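Local coordinates for O-methyltransferase (Bacillus halodurans, PDB 2GPY), which probably transfers a methyl group from S-adenosylmethionine to a hydroxyl oxygen of a substrate that has not been identified, at residues Arg57-Gly62 against Asp128-Asp133. Sequence-based numbering, arbitrary orientation.
Sequences RILEIG and DVLFID
Phe-131 lies beside Glu-60 on one face of two neighbouring parallel strands. Glu-60 OE2 comes obliquely to the ring, 3.5 Å from Phe-131 CD2, the carboxylate plane turned 31° from it. CG of Glu-60 stands opposite the backbone N (chi1 162°) and the chain runs on extended, which carries the buried acid out alongside the ring; its other oxygen, OE1, is held by Ser-83. In the strand backbones, Phe-131 N donates to Leu-59 O (2.8 Å), and Phe-131 O accepts from Ile-61 N. Val-129 continues this face, its CB 4.0 Å from Ile-58 CG1 and its CG1 close to Ile-58 CG2, while its carbonyl O takes an almost straight bond from Leu-59 N. Arg-57 N meets Asp-128 OD2 on the anti side (3.0 Å); Arg-57 O is shared between Asp-128 N and, weakly, Val-129 N at 3.3 Å. The arginine side chain leads away to Pro-125 O and Leu-126 O, and Asp-128 OD1 forms a salt bridge with Arg-151. On the reverse face Leu-130 CD1 sits 3.8 Å from Leu-59 CD2 and also touches Ile-61 CG1. Where the strands diverge, a water links Ile-61 O to Asp-133 N. These are central strands of a Rossmann-like methyltransferase sheet, flanked by strands 80-85 and 154-159, where Leu-157 touches Val-129. Helix 67-75 packs over Glu-60 and Phe-131, and helix 139-146 covers the leucines with Tyr-146.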
loop_
_atom_site.group_PDB
_atom_site.type_symbol
_atom_site.label_atom_id
_atom_site.label_comp_id
_atom_site.label_asym_id
_atom_site.label_seq_id
_atom_site.Cartn_x
_atom_site.Cartn_y
_atom_site.Cartn_z
ATOM N N ARG B 57 -7.492 10.226 9.194
ATOM C CA ARG B 57 -7.989 11.510 8.654
ATOM C C ARG B 57 -7.657 11.551 7.164
ATOM O O ARG B 57 -6.485 11.415 6.782
ATOM C CB ARG B 57 -7.311 12.688 9.361
ATOM C CG ARG B 57 -7.683 12.858 10.864
ATOM C CD ARG B 57 -6.947 14.042 11.484
ATOM N NE ARG B 57 -7.102 15.275 10.703
ATOM C CZ ARG B 57 -8.240 15.948 10.533
ATOM N NH1 ARG B 57 -9.386 15.531 11.078
ATOM N NH2 ARG B 57 -8.234 17.053 9.800
ATOM N N ILE B 58 -8.682 11.718 6.332
ATOM C CA ILE B 58 -8.527 11.708 4.864
ATOM C C ILE B 58 -9.089 13.017 4.320
ATOM O O ILE B 58 -10.184 13.466 4.730
ATOM C CB ILE B 58 -9.291 10.529 4.242
ATOM C CG1 ILE B 58 -8.752 9.202 4.811
ATOM C CG2 ILE B 58 -9.236 10.576 2.664
ATOM C CD1 ILE B 58 -9.704 7.985 4.593
ATOM N N LEU B 59 -8.335 13.649 3.424
ATOM C CA LEU B 59 -8.817 14.824 2.686
ATOM C C LEU B 59 -8.965 14.463 1.199
ATOM O O LEU B 59 -8.054 13.904 0.576
ATOM C CB LEU B 59 -7.839 15.988 2.849
ATOM C CG LEU B 59 -8.143 17.210 1.975
ATOM C CD1 LEU B 59 -9.509 17.837 2.323
ATOM C CD2 LEU B 59 -7.031 18.218 2.102
ATOM N N GLU B 60 -10.127 14.769 0.637
ATOM C CA GLU B 60 -10.390 14.490 -0.762
ATOM C C GLU B 60 -10.734 15.769 -1.495
ATOM O O GLU B 60 -11.540 16.557 -1.010
ATOM C CB GLU B 60 -11.569 13.509 -0.887
ATOM C CG GLU B 60 -12.219 13.467 -2.267
ATOM C CD GLU B 60 -13.367 12.473 -2.290
ATOM O OE1 GLU B 60 -14.428 12.767 -1.700
ATOM O OE2 GLU B 60 -13.146 11.367 -2.837
ATOM N N ILE B 61 -10.142 15.961 -2.667
ATOM C CA ILE B 61 -10.480 17.121 -3.476
ATOM C C ILE B 61 -11.311 16.630 -4.646
ATOM O O ILE B 61 -10.798 15.897 -5.501
ATOM C CB ILE B 61 -9.225 17.826 -4.018
ATOM C CG1 ILE B 61 -8.180 18.058 -2.894
ATOM C CG2 ILE B 61 -9.620 19.130 -4.778
ATOM C CD1 ILE B 61 -8.649 18.863 -1.686
ATOM N N GLY B 62 -12.583 17.036 -4.681
ATOM C CA GLY B 62 -13.477 16.629 -5.754
ATOM C C GLY B 62 -14.446 15.558 -5.309
ATOM O O GLY B 62 -14.323 14.397 -5.705
ATOM N N ASP B 128 -3.701 12.062 7.058
ATOM C CA ASP B 128 -2.926 10.866 6.763
ATOM C C ASP B 128 -2.952 10.556 5.282
ATOM O O ASP B 128 -2.063 9.890 4.790
ATOM C CB ASP B 128 -3.503 9.660 7.515
ATOM C CG ASP B 128 -3.506 9.879 9.010
ATOM O OD1 ASP B 128 -2.420 10.148 9.524
ATOM O OD2 ASP B 128 -4.596 9.833 9.644
ATOM N N VAL B 129 -4.008 11.004 4.598
ATOM C CA VAL B 129 -4.201 10.694 3.177
ATOM C C VAL B 129 -4.793 11.928 2.498
ATOM O O VAL B 129 -5.717 12.540 3.036
ATOM C CB VAL B 129 -5.202 9.481 2.969
ATOM C CG1 VAL B 129 -5.568 9.305 1.463
ATOM C CG2 VAL B 129 -4.666 8.167 3.562
ATOM N N LEU B 130 -4.276 12.253 1.302
ATOM C CA LEU B 130 -4.876 13.215 0.398
ATOM C C LEU B 130 -5.248 12.455 -0.861
ATOM O O LEU B 130 -4.413 11.745 -1.414
ATOM C CB LEU B 130 -3.834 14.316 0.040
ATOM C CG LEU B 130 -4.230 15.273 -1.088
ATOM C CD1 LEU B 130 -5.562 16.077 -0.718
ATOM C CD2 LEU B 130 -3.100 16.256 -1.490
ATOM N N PHE B 131 -6.483 12.592 -1.318
ATOM C CA PHE B 131 -6.950 11.844 -2.485
ATOM C C PHE B 131 -7.324 12.853 -3.563
ATOM O O PHE B 131 -8.226 13.667 -3.357
ATOM C CB PHE B 131 -8.181 10.989 -2.063
ATOM C CG PHE B 131 -8.730 10.093 -3.152
ATOM C CD1 PHE B 131 -7.928 9.621 -4.180
ATOM C CD2 PHE B 131 -10.062 9.680 -3.114
ATOM C CE1 PHE B 131 -8.458 8.770 -5.191
ATOM C CE2 PHE B 131 -10.608 8.843 -4.138
ATOM C CZ PHE B 131 -9.801 8.400 -5.165
ATOM N N ILE B 132 -6.618 12.800 -4.699
ATOM C CA ILE B 132 -6.861 13.688 -5.820
ATOM C C ILE B 132 -6.910 12.895 -7.126
ATOM O O ILE B 132 -6.609 11.706 -7.156
ATOM C CB ILE B 132 -5.799 14.809 -5.906
ATOM C CG1 ILE B 132 -4.384 14.214 -5.979
ATOM C CG2 ILE B 132 -5.922 15.764 -4.698
ATOM C CD1 ILE B 132 -3.250 15.280 -6.024
ATOM N N ASP B 133 -7.268 13.575 -8.203
ATOM C CA ASP B 133 -7.627 12.911 -9.441
ATOM C C ASP B 133 -6.855 13.559 -10.575
ATOM O O ASP B 133 -7.081 14.739 -10.908
ATOM C CB ASP B 133 -9.143 13.029 -9.681
ATOM C CG ASP B 133 -9.620 12.234 -10.900
ATOM O OD1 ASP B 133 -8.811 11.904 -11.800
ATOM O OD2 ASP B 133 -10.828 11.922 -10.937
HETATM O O HOH W 1 -8.693 16.042 -7.560
#